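Local coordinates for protein ApaG (Shewanella oneidensis, PDB 1TZA) that is of unknown function but belongs to the ApaG (DUF525) family, whose members have an immunoglobulin-like beta-sandwich fold, at residues 27-32 against 86-91; 45-50 against 101-106; 9-14 against 35-40. All blocks are in the same frame, centred on the assembly; numbering follows the deposited sequence.

Contact 1. Residues 27-32 against 86-91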
loop_
_atom_site.group_PDB
_atom_site.type_symbol
_atom_site.label_atom_id
_atom_site.label_comp_id
_atom_site.label_asym_id
_atom_site.label_seq_id
_atom_site.Cartn_x
_atom_site.Cartn_y
_atom_site.Cartn_z
ATOM N N LYS A 27 9.089 6.578 -8.372
ATOM C CA LYS A 27 7.798 6.217 -7.794
ATOM C C LYS A 27 8.008 5.913 -6.317
ATOM O O LYS A 27 8.942 5.202 -5.946
ATOM C CB LYS A 27 7.210 4.977 -8.481
ATOM C CG LYS A 27 6.844 5.152 -9.944
ATOM C CD LYS A 27 6.484 3.796 -10.562
ATOM C CE LYS A 27 6.403 3.858 -12.087
ATOM N NZ LYS A 27 5.267 4.692 -12.579
ATOM N N TYR A 28 7.134 6.451 -5.476
ATOM C CA TYR A 28 7.238 6.230 -4.045
ATOM C C TYR A 28 5.885 5.806 -3.488
ATOM O O TYR A 28 4.909 6.551 -3.584
ATOM C CB TYR A 28 7.732 7.505 -3.359
ATOM C CG TYR A 28 9.018 8.025 -3.948
ATOM C CD1 TYR A 28 9.011 8.878 -5.052
ATOM C CD2 TYR A 28 10.247 7.637 -3.424
ATOM C CE1 TYR A 28 10.205 9.332 -5.624
ATOM C CE2 TYR A 28 11.443 8.081 -3.987
ATOM C CZ TYR A 28 11.414 8.927 -5.083
ATOM O OH TYR A 28 12.594 9.352 -5.645
ATOM N N LEU A 29 5.836 4.599 -2.920
ATOM C CA LEU A 29 4.602 4.053 -2.357
ATOM C C LEU A 29 4.386 4.455 -0.897
ATOM O O LEU A 29 5.214 4.178 -0.028
ATOM C CB LEU A 29 4.583 2.520 -2.470
ATOM C CG LEU A 29 3.405 1.825 -1.757
ATOM C CD1 LEU A 29 2.082 2.212 -2.439
ATOM C CD2 LEU A 29 3.580 0.312 -1.787
ATOM N N PHE A 30 3.256 5.103 -0.645
ATOM C CA PHE A 30 2.891 5.551 0.693
ATOM C C PHE A 30 1.595 4.893 1.134
ATOM O O PHE A 30 0.759 4.530 0.315
ATOM C CB PHE A 30 2.658 7.067 0.709
ATOM C CG PHE A 30 3.916 7.885 0.649
ATOM C CD1 PHE A 30 4.649 8.144 1.814
ATOM C CD2 PHE A 30 4.352 8.434 -0.560
ATOM C CE1 PHE A 30 5.799 8.944 1.773
ATOM C CE2 PHE A 30 5.498 9.232 -0.613
ATOM C CZ PHE A 30 6.222 9.489 0.558
ATOM N N SER A 31 1.431 4.742 2.436
ATOM C CA SER A 31 0.195 4.212 2.968
ATOM C C SER A 31 -0.327 5.322 3.865
ATOM O O SER A 31 0.459 6.118 4.400
ATOM C CB SER A 31 0.429 2.960 3.820
ATOM O OG SER A 31 1.080 3.270 5.045
ATOM N N TYR A 32 -1.648 5.400 3.991
ATOM C CA TYR A 32 -2.265 6.367 4.884
ATOM C C TYR A 32 -3.401 5.665 5.626
ATOM O O TYR A 32 -4.148 4.870 5.045
ATOM C CB TYR A 32 -2.762 7.617 4.129
ATOM C CG TYR A 32 -3.735 7.374 2.996
ATOM C CD1 TYR A 32 -5.066 7.058 3.245
ATOM C CD2 TYR A 32 -3.322 7.489 1.673
ATOM C CE1 TYR A 32 -5.966 6.867 2.202
ATOM C CE2 TYR A 32 -4.198 7.304 0.629
ATOM C CZ TYR A 32 -5.524 6.993 0.895
ATOM O OH TYR A 32 -6.400 6.814 -0.147
ATOM N N GLY A 86 -3.519 3.656 0.207
ATOM C CA GLY A 86 -2.210 4.175 -0.134
ATOM C C GLY A 86 -2.179 4.895 -1.465
ATOM O O GLY A 86 -3.189 4.988 -2.162
ATOM N N THR A 87 -1.011 5.412 -1.822
ATOM C CA THR A 87 -0.869 6.108 -3.085
ATOM C C THR A 87 0.593 6.125 -3.486
ATOM O O THR A 87 1.473 6.012 -2.631
ATOM C CB THR A 87 -1.364 7.559 -2.987
ATOM O OG1 THR A 87 -1.378 8.139 -4.295
ATOM C CG2 THR A 87 -0.444 8.376 -2.093
ATOM N N VAL A 88 0.843 6.265 -4.787
ATOM C CA VAL A 88 2.202 6.305 -5.316
ATOM C C VAL A 88 2.521 7.696 -5.852
ATOM O O VAL A 88 1.816 8.196 -6.721
ATOM C CB VAL A 88 2.385 5.294 -6.474
ATOM C CG1 VAL A 88 3.752 5.491 -7.120
ATOM C CG2 VAL A 88 2.257 3.875 -5.955
ATOM N N LEU A 89 3.576 8.326 -5.342
ATOM C CA LEU A 89 3.948 9.658 -5.821
ATOM C C LEU A 89 5.181 9.604 -6.701
ATOM O O LEU A 89 5.998 8.697 -6.565
ATOM C CB LEU A 89 4.249 10.600 -4.658
ATOM C CG LEU A 89 3.112 11.091 -3.774
ATOM C CD1 LEU A 89 3.692 12.073 -2.755
ATOM C CD2 LEU A 89 2.033 11.764 -4.620
ATOM N N ASP A 90 5.321 10.580 -7.595
ATOM C CA ASP A 90 6.500 10.631 -8.451
ATOM C C ASP A 90 7.611 11.442 -7.782
ATOM O O ASP A 90 8.692 11.605 -8.347
ATOM C CB ASP A 90 6.172 11.205 -9.844
ATOM C CG ASP A 90 5.455 12.539 -9.782
ATOM O OD1 ASP A 90 5.561 13.249 -8.757
ATOM O OD2 ASP A 90 4.790 12.887 -10.779
ATOM N N THR A 91 7.335 11.950 -6.581
ATOM C CA THR A 91 8.321 12.708 -5.784
ATOM C C THR A 91 8.263 12.191 -4.342
ATOM O O THR A 91 7.230 11.704 -3.907
ATOM C CB THR A 91 8.030 14.243 -5.777
ATOM O OG1 THR A 91 6.678 14.479 -5.354
ATOM C CG2 THR A 91 8.245 14.840 -7.169
#
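Four backbone hydrogen bonds tie Tyr28 to Leu89 and Phe30 to Thr87, the hydrogen-bonded pairs of an antiparallel ladder. The straightest runs from Phe30 N to Thr87 O (2.8 Å, 167° at the hydrogen), whereas Tyr28 N reaches Leu89 O at 2.7 Å through a more bent N-H (143°). A CA-H...O contact supplements them, with Val88 CA 3.2 Å from Tyr28 O.

Apolar contacts lie on both faces. Leu29 CD1 meets Val88 CG2 at 3.9 Å on one; on the other, Phe30 CE2 lies 4.0 Å from Leu89 CD1, the two side chains crossing at about a right angle.

The tyrosine rings touch backbone. Tyr28 turns an edge to the carbonyl oxygens of Leu89 and Asp90, while Tyr32, its CG held between backbone N and carbonyl carbon (chi1 56°), lays one ring face over Gly86 N, 3.7 Å from CE2. A CB on Gly86 would run into Phe30 O.

Strand 28-38 is the middle strand of its sheet, with 8-19 along its other side. Phe30, Thr87 and Leu89 pack on Leu119 of strand 109-120, while Leu29 and Val88 meet Gly86 and Val88 of the second subunit.

Contact 2. Residues 45-50 against 101-106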
loop_
_atom_site.group_PDB
_atom_site.type_symbol
_atom_site.label_atom_id
_atom_site.label_comp_id
_atom_site.label_asym_id
_atom_site.label_seq_id
_atom_site.Cartn_x
_atom_site.Cartn_y
_atom_site.Cartn_z
ATOM N N LYS A 45 -23.159 7.684 7.363
ATOM C CA LYS A 45 -22.642 6.763 6.370
ATOM C C LYS A 45 -21.753 7.456 5.348
ATOM O O LYS A 45 -22.153 8.444 4.721
ATOM C CB LYS A 45 -23.810 6.083 5.666
ATOM C CG LYS A 45 -23.436 5.027 4.651
ATOM C CD LYS A 45 -24.707 4.453 4.051
ATOM C CE LYS A 45 -24.410 3.413 3.010
ATOM N NZ LYS A 45 -25.668 2.939 2.376
ATOM N N LEU A 46 -20.543 6.928 5.185
ATOM C CA LEU A 46 -19.580 7.478 4.231
ATOM C C LEU A 46 -19.892 6.920 2.845
ATOM O O LEU A 46 -19.664 5.743 2.581
ATOM C CB LEU A 46 -18.158 7.093 4.658
ATOM C CG LEU A 46 -16.985 7.779 3.952
ATOM C CD1 LEU A 46 -15.710 7.598 4.776
ATOM C CD2 LEU A 46 -16.833 7.215 2.550
ATOM N N GLU A 47 -20.413 7.759 1.956
ATOM C CA GLU A 47 -20.760 7.293 0.619
ATOM C C GLU A 47 -19.701 7.527 -0.453
ATOM O O GLU A 47 -19.445 6.642 -1.273
ATOM C CB GLU A 47 -22.087 7.915 0.178
ATOM C CG GLU A 47 -23.283 7.363 0.936
ATOM C CD GLU A 47 -24.610 7.842 0.384
ATOM O OE1 GLU A 47 -25.642 7.212 0.695
ATOM O OE2 GLU A 47 -24.625 8.848 -0.354
ATOM N N THR A 48 -19.084 8.705 -0.451
ATOM C CA THR A 48 -18.064 9.018 -1.453
ATOM C C THR A 48 -16.805 9.666 -0.897
ATOM O O THR A 48 -16.765 10.135 0.240
ATOM C CB THR A 48 -18.592 9.992 -2.519
ATOM O OG1 THR A 48 -18.918 11.232 -1.882
ATOM C CG2 THR A 48 -19.817 9.429 -3.221
ATOM N N ARG A 49 -15.772 9.696 -1.724
ATOM C CA ARG A 49 -14.525 10.334 -1.346
ATOM C C ARG A 49 -14.065 11.125 -2.550
ATOM O O ARG A 49 -14.406 10.803 -3.690
ATOM C CB ARG A 49 -13.461 9.306 -0.956
ATOM C CG ARG A 49 -13.057 8.337 -2.050
ATOM C CD ARG A 49 -11.844 7.508 -1.619
ATOM N NE ARG A 49 -11.893 6.141 -2.131
ATOM C CZ ARG A 49 -11.738 5.799 -3.406
ATOM N NH1 ARG A 49 -11.513 6.723 -4.327
ATOM N NH2 ARG A 49 -11.821 4.527 -3.759
ATOM N N HIS A 50 -13.312 12.178 -2.291
ATOM C CA HIS A 50 -12.785 13.018 -3.349
ATOM C C HIS A 50 -11.439 13.517 -2.861
ATOM O O HIS A 50 -11.363 14.333 -1.945
ATOM C CB HIS A 50 -13.722 14.193 -3.636
ATOM C CG HIS A 50 -13.190 15.146 -4.662
ATOM N ND1 HIS A 50 -12.794 14.741 -5.920
ATOM C CD2 HIS A 50 -12.957 16.477 -4.606
ATOM C CE1 HIS A 50 -12.336 15.782 -6.591
ATOM N NE2 HIS A 50 -12.422 16.848 -5.817
ATOM N N GLY A 101 -18.105 12.282 1.087
ATOM C CA GLY A 101 -19.512 12.613 0.953
ATOM C C GLY A 101 -20.293 11.792 1.960
ATOM O O GLY A 101 -20.488 10.596 1.759
HETATM N N MSE A 102 -20.732 12.418 3.049
HETATM C CA MSE A 102 -21.485 11.709 4.087
HETATM C C MSE A 102 -22.997 11.859 3.944
HETATM O O MSE A 102 -23.485 12.816 3.349
HETATM C CB MSE A 102 -21.108 12.231 5.482
HETATM C CG MSE A 102 -19.617 12.372 5.772
HETATM SE SE MSE A 102 -18.673 10.691 5.882
HETATM C CE MSE A 102 -19.799 9.767 7.177
ATOM N N VAL A 103 -23.729 10.901 4.503
ATOM C CA VAL A 103 -25.184 10.947 4.517
ATOM C C VAL A 103 -25.591 10.464 5.905
ATOM O O VAL A 103 -25.042 9.481 6.412
ATOM C CB VAL A 103 -25.835 10.047 3.427
ATOM C CG1 VAL A 103 -25.394 8.605 3.589
ATOM C CG2 VAL A 103 -27.360 10.150 3.519
ATOM N N SER A 104 -26.532 11.167 6.529
ATOM C CA SER A 104 -26.981 10.811 7.870
ATOM C C SER A 104 -28.192 9.888 7.864
ATOM O O SER A 104 -28.863 9.725 6.844
ATOM C CB SER A 104 -27.326 12.073 8.663
ATOM O OG SER A 104 -28.462 12.717 8.110
ATOM N N GLU A 105 -28.450 9.284 9.019
ATOM C CA GLU A 105 -29.586 8.389 9.197
ATOM C C GLU A 105 -30.841 9.112 8.715
ATOM O O GLU A 105 -31.720 8.510 8.094
ATOM C CB GLU A 105 -29.738 8.040 10.683
ATOM C CG GLU A 105 -30.851 7.059 11.003
ATOM C CD GLU A 105 -30.408 5.614 10.877
ATOM O OE1 GLU A 105 -29.524 5.198 11.658
ATOM O OE2 GLU A 105 -30.941 4.894 10.003
ATOM N N SER A 106 -30.911 10.409 9.004
ATOM C CA SER A 106 -32.056 11.227 8.612
ATOM C C SER A 106 -32.094 11.476 7.108
ATOM O O SER A 106 -33.019 12.118 6.609
ATOM C CB SER A 106 -32.044 12.571 9.359
ATOM O OG SER A 106 -30.957 13.389 8.965
#
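Glu47 crosses Val103 obliquely, touching it from CG to the carboxylate. Its CB sits 3.5 Å from Gly101 O. With CG anti to the carbonyl carbon (chi1 -71°) and the chain extended from there, the rest of the side chain runs across the valine: CG is 3.6 Å from Val103 CG1, CD is 3.4 Å from that methyl, and OE1 comes to 3.2 Å from it, with OE2 somewhat farther off. Val103 CG1 is thus covered by the aliphatic part and the carboxylate of Glu47, and Lys45 CB touches the same methyl. With an alanine in place of Glu47, Val103 CG1 would probably lose most of this cover, leaving a gap where the chain had lain across it.

Leu46 and Met102, present as selenomethionine, meet on the face opposite to Lys45 and Val103. The Met102 chain bends twice, at chi2 (-68°) and chi3, and curls back onto the partner strand: SE lies 3.8 Å from Leu46 CB, and CE rests 3.5 Å from Leu46 N. Beyond them, Met102 packs on Phe110 and Ala112 of strand 109-120.

The backbone is regular where Lys45 and Val103 exchange two hydrogen bonds, and then shifts. Gly101 O accepts from both Glu47 N (2.8 Å) and Thr48 N (3.2 Å), the second arriving in the carbonyl plane on a lone pair (C=O...N 128°), while Gly101 N returns a bond to Thr48 O. Thr48 OG1 hangs close over Gly101, so that a CB there would clash with it. Two consecutive residues facing one residue of the adjacent strand define a classic beta bulge, here set between strands 44-55 and 93-104 of an antiparallel sheet of the beta sandwich.

Contact 3. Residues 9-14 against 35-40; sequences RVEVKT and TIINLG
Arg9 pairs with Ile37 through two backbone hydrogen bonds, Arg9 N to Ile37 O at 3.0 Å and Ile37 N to Arg9 O at 2.9 Å. The two side chains leave the sheet side by side and point the same way. A bend at chi3 (55°) brings the guanidinium against the end of the isoleucine, with Arg9 NH2 3.2 Å from Ile37 CD1; Leu39 CD1 lies at the margin of this contact, near Arg9 NE. Glu11 OE1 sits above the centre of the guanidinium face, 3.1 Å from Arg9 NH1. This is a salt bridge of charges alone, since no N-H points at the oxygen.

Val10 faces the other side together with Ile36, its non-hydrogen-bonded partner, and its CA makes a CA-H...O contact with Thr35 O at 3.4 Å.

Glu11 forms the next hydrogen-bonded pair. Glu11 N donates almost straight to Thr35 O (2.9 Å, 172° at the hydrogen), and Thr35 N answers with a bond to Glu11 O. The extended Glu11 side chain crosses Ile37 obliquely, OE1 lying 3.8 Å from Ile37 CD1. One methyl therefore touches both members of the ion pair.

The contact joins the two arms of the hairpin formed by strands 8-19 and 28-38, and Lys13 carries the ladder on to Thr33. At the far end Asn38 OD1 accepts from Gly40 N in an Asx turn as the strand ends. Strand 8-19 is outermost in the sheet within this chain; on its other side strand 28-38 pairs with 79-89, where Ile36 rests on Tyr83 and Thr35 and Ile37 on Ala80.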
loop_
_atom_site.group_PDB
_atom_site.type_symbol
_atom_site.label_atom_id
_atom_site.label_comp_id
_atom_site.label_asym_id
_atom_site.label_seq_id
_atom_site.Cartn_x
_atom_site.Cartn_y
_atom_site.Cartn_z
ATOM N N ARG A 9 -15.059 14.241 12.569
ATOM C CA ARG A 9 -13.673 14.696 12.629
ATOM C C ARG A 9 -12.774 13.660 11.961
ATOM O O ARG A 9 -12.920 12.463 12.193
ATOM C CB ARG A 9 -13.235 14.897 14.085
ATOM C CG ARG A 9 -11.767 15.285 14.229
ATOM C CD ARG A 9 -11.369 15.542 15.677
ATOM N NE ARG A 9 -11.677 14.413 16.552
ATOM C CZ ARG A 9 -11.094 14.199 17.728
ATOM N NH1 ARG A 9 -10.166 15.040 18.172
ATOM N NH2 ARG A 9 -11.437 13.146 18.464
ATOM N N VAL A 10 -11.839 14.121 11.138
ATOM C CA VAL A 10 -10.934 13.218 10.441
ATOM C C VAL A 10 -9.475 13.361 10.900
ATOM O O VAL A 10 -8.908 14.449 10.884
ATOM C CB VAL A 10 -11.026 13.437 8.910
ATOM C CG1 VAL A 10 -10.184 12.407 8.184
ATOM C CG2 VAL A 10 -12.478 13.347 8.456
ATOM N N GLU A 11 -8.882 12.248 11.318
ATOM C CA GLU A 11 -7.494 12.220 11.777
ATOM C C GLU A 11 -6.706 11.288 10.862
ATOM O O GLU A 11 -7.220 10.269 10.408
ATOM C CB GLU A 11 -7.431 11.734 13.226
ATOM C CG GLU A 11 -8.230 12.618 14.187
ATOM C CD GLU A 11 -8.175 12.143 15.635
ATOM O OE1 GLU A 11 -8.621 12.899 16.528
ATOM O OE2 GLU A 11 -7.697 11.018 15.883
ATOM N N VAL A 12 -5.455 11.625 10.588
ATOM C CA VAL A 12 -4.681 10.801 9.678
ATOM C C VAL A 12 -3.198 10.695 9.982
ATOM O O VAL A 12 -2.557 11.664 10.405
ATOM C CB VAL A 12 -4.834 11.331 8.229
ATOM C CG1 VAL A 12 -4.462 12.789 8.187
ATOM C CG2 VAL A 12 -3.947 10.547 7.262
ATOM N N LYS A 13 -2.661 9.500 9.768
ATOM C CA LYS A 13 -1.238 9.253 9.933
ATOM C C LYS A 13 -0.775 8.574 8.635
ATOM O O LYS A 13 -1.564 7.904 7.957
ATOM C CB LYS A 13 -0.970 8.380 11.170
ATOM C CG LYS A 13 -1.855 7.152 11.319
ATOM C CD LYS A 13 -1.595 6.459 12.661
ATOM C CE LYS A 13 -2.527 5.258 12.888
ATOM N NZ LYS A 13 -2.341 4.657 14.248
ATOM N N THR A 14 0.485 8.773 8.266
ATOM C CA THR A 14 0.998 8.194 7.031
ATOM C C THR A 14 2.315 7.476 7.226
ATOM O O THR A 14 2.964 7.608 8.264
ATOM C CB THR A 14 1.221 9.269 5.969
ATOM O OG1 THR A 14 2.221 10.180 6.437
ATOM C CG2 THR A 14 -0.065 10.015 5.684
ATOM N N THR A 35 -8.811 7.932 10.186
ATOM C CA THR A 35 -9.717 7.638 11.289
ATOM C C THR A 35 -10.815 8.673 11.149
ATOM O O THR A 35 -10.550 9.878 11.146
ATOM C CB THR A 35 -9.045 7.789 12.663
ATOM O OG1 THR A 35 -7.997 6.817 12.792
ATOM C CG2 THR A 35 -10.071 7.572 13.784
ATOM N N ILE A 36 -12.042 8.191 11.006
ATOM C CA ILE A 36 -13.203 9.040 10.838
ATOM C C ILE A 36 -14.097 8.884 12.061
ATOM O O ILE A 36 -14.779 7.871 12.230
ATOM C CB ILE A 36 -13.939 8.636 9.555
ATOM C CG1 ILE A 36 -12.977 8.772 8.369
ATOM C CG2 ILE A 36 -15.150 9.502 9.344
ATOM C CD1 ILE A 36 -13.261 7.826 7.226
ATOM N N ILE A 37 -14.077 9.894 12.922
ATOM C CA ILE A 37 -14.857 9.873 14.154
ATOM C C ILE A 37 -16.200 10.577 14.022
ATOM O O ILE A 37 -16.275 11.734 13.593
ATOM C CB ILE A 37 -14.079 10.543 15.304
ATOM C CG1 ILE A 37 -12.650 10.001 15.351
ATOM C CG2 ILE A 37 -14.768 10.267 16.636
ATOM C CD1 ILE A 37 -11.766 10.728 16.342
ATOM N N ASN A 38 -17.264 9.866 14.383
ATOM C CA ASN A 38 -18.600 10.436 14.333
ATOM C C ASN A 38 -18.992 10.858 15.741
ATOM O O ASN A 38 -19.389 10.032 16.568
ATOM C CB ASN A 38 -19.596 9.419 13.785
ATOM C CG ASN A 38 -21.028 9.884 13.905
ATOM O OD1 ASN A 38 -21.320 11.076 13.811
ATOM N ND2 ASN A 38 -21.937 8.939 14.096
ATOM N N LEU A 39 -18.860 12.156 16.002
ATOM C CA LEU A 39 -19.180 12.731 17.297
ATOM C C LEU A 39 -20.653 13.134 17.351
ATOM O O LEU A 39 -21.126 13.661 18.361
ATOM C CB LEU A 39 -18.288 13.949 17.551
ATOM C CG LEU A 39 -16.782 13.670 17.546
ATOM C CD1 LEU A 39 -16.004 14.969 17.642
ATOM C CD2 LEU A 39 -16.435 12.753 18.712
ATOM N N GLY A 40 -21.372 12.877 16.261
ATOM C CA GLY A 40 -22.784 13.216 16.202
ATOM C C GLY A 40 -23.650 12.344 17.095
ATOM O O GLY A 40 -23.178 11.374 17.686
#

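How the contacts relate
Contacts 1 and 3 belong to one three-stranded sheet and share strand 28-38, which pairs with 79-89 in contact 1 and with 8-19 in contact 3. Their centres are about 21 Å apart, yet they touch where Ser31 O lies 3.6 Å from Thr14 CB. Contact 2 belongs to the other sheet. It meets contact 3 through Leu46 CD1 and Ile36 CD1, 3.5 Å apart, with centres about 14 Å apart; from contact 1 its centre is about 26 Å away. The second subunit reaches both contact 1 and contact 2, where Glu18 of that subunit forms a salt bridge with Arg49. A cacodylate ion, probably from the crystallisation liquor, lies about 4 Å from the Ser31 side chain.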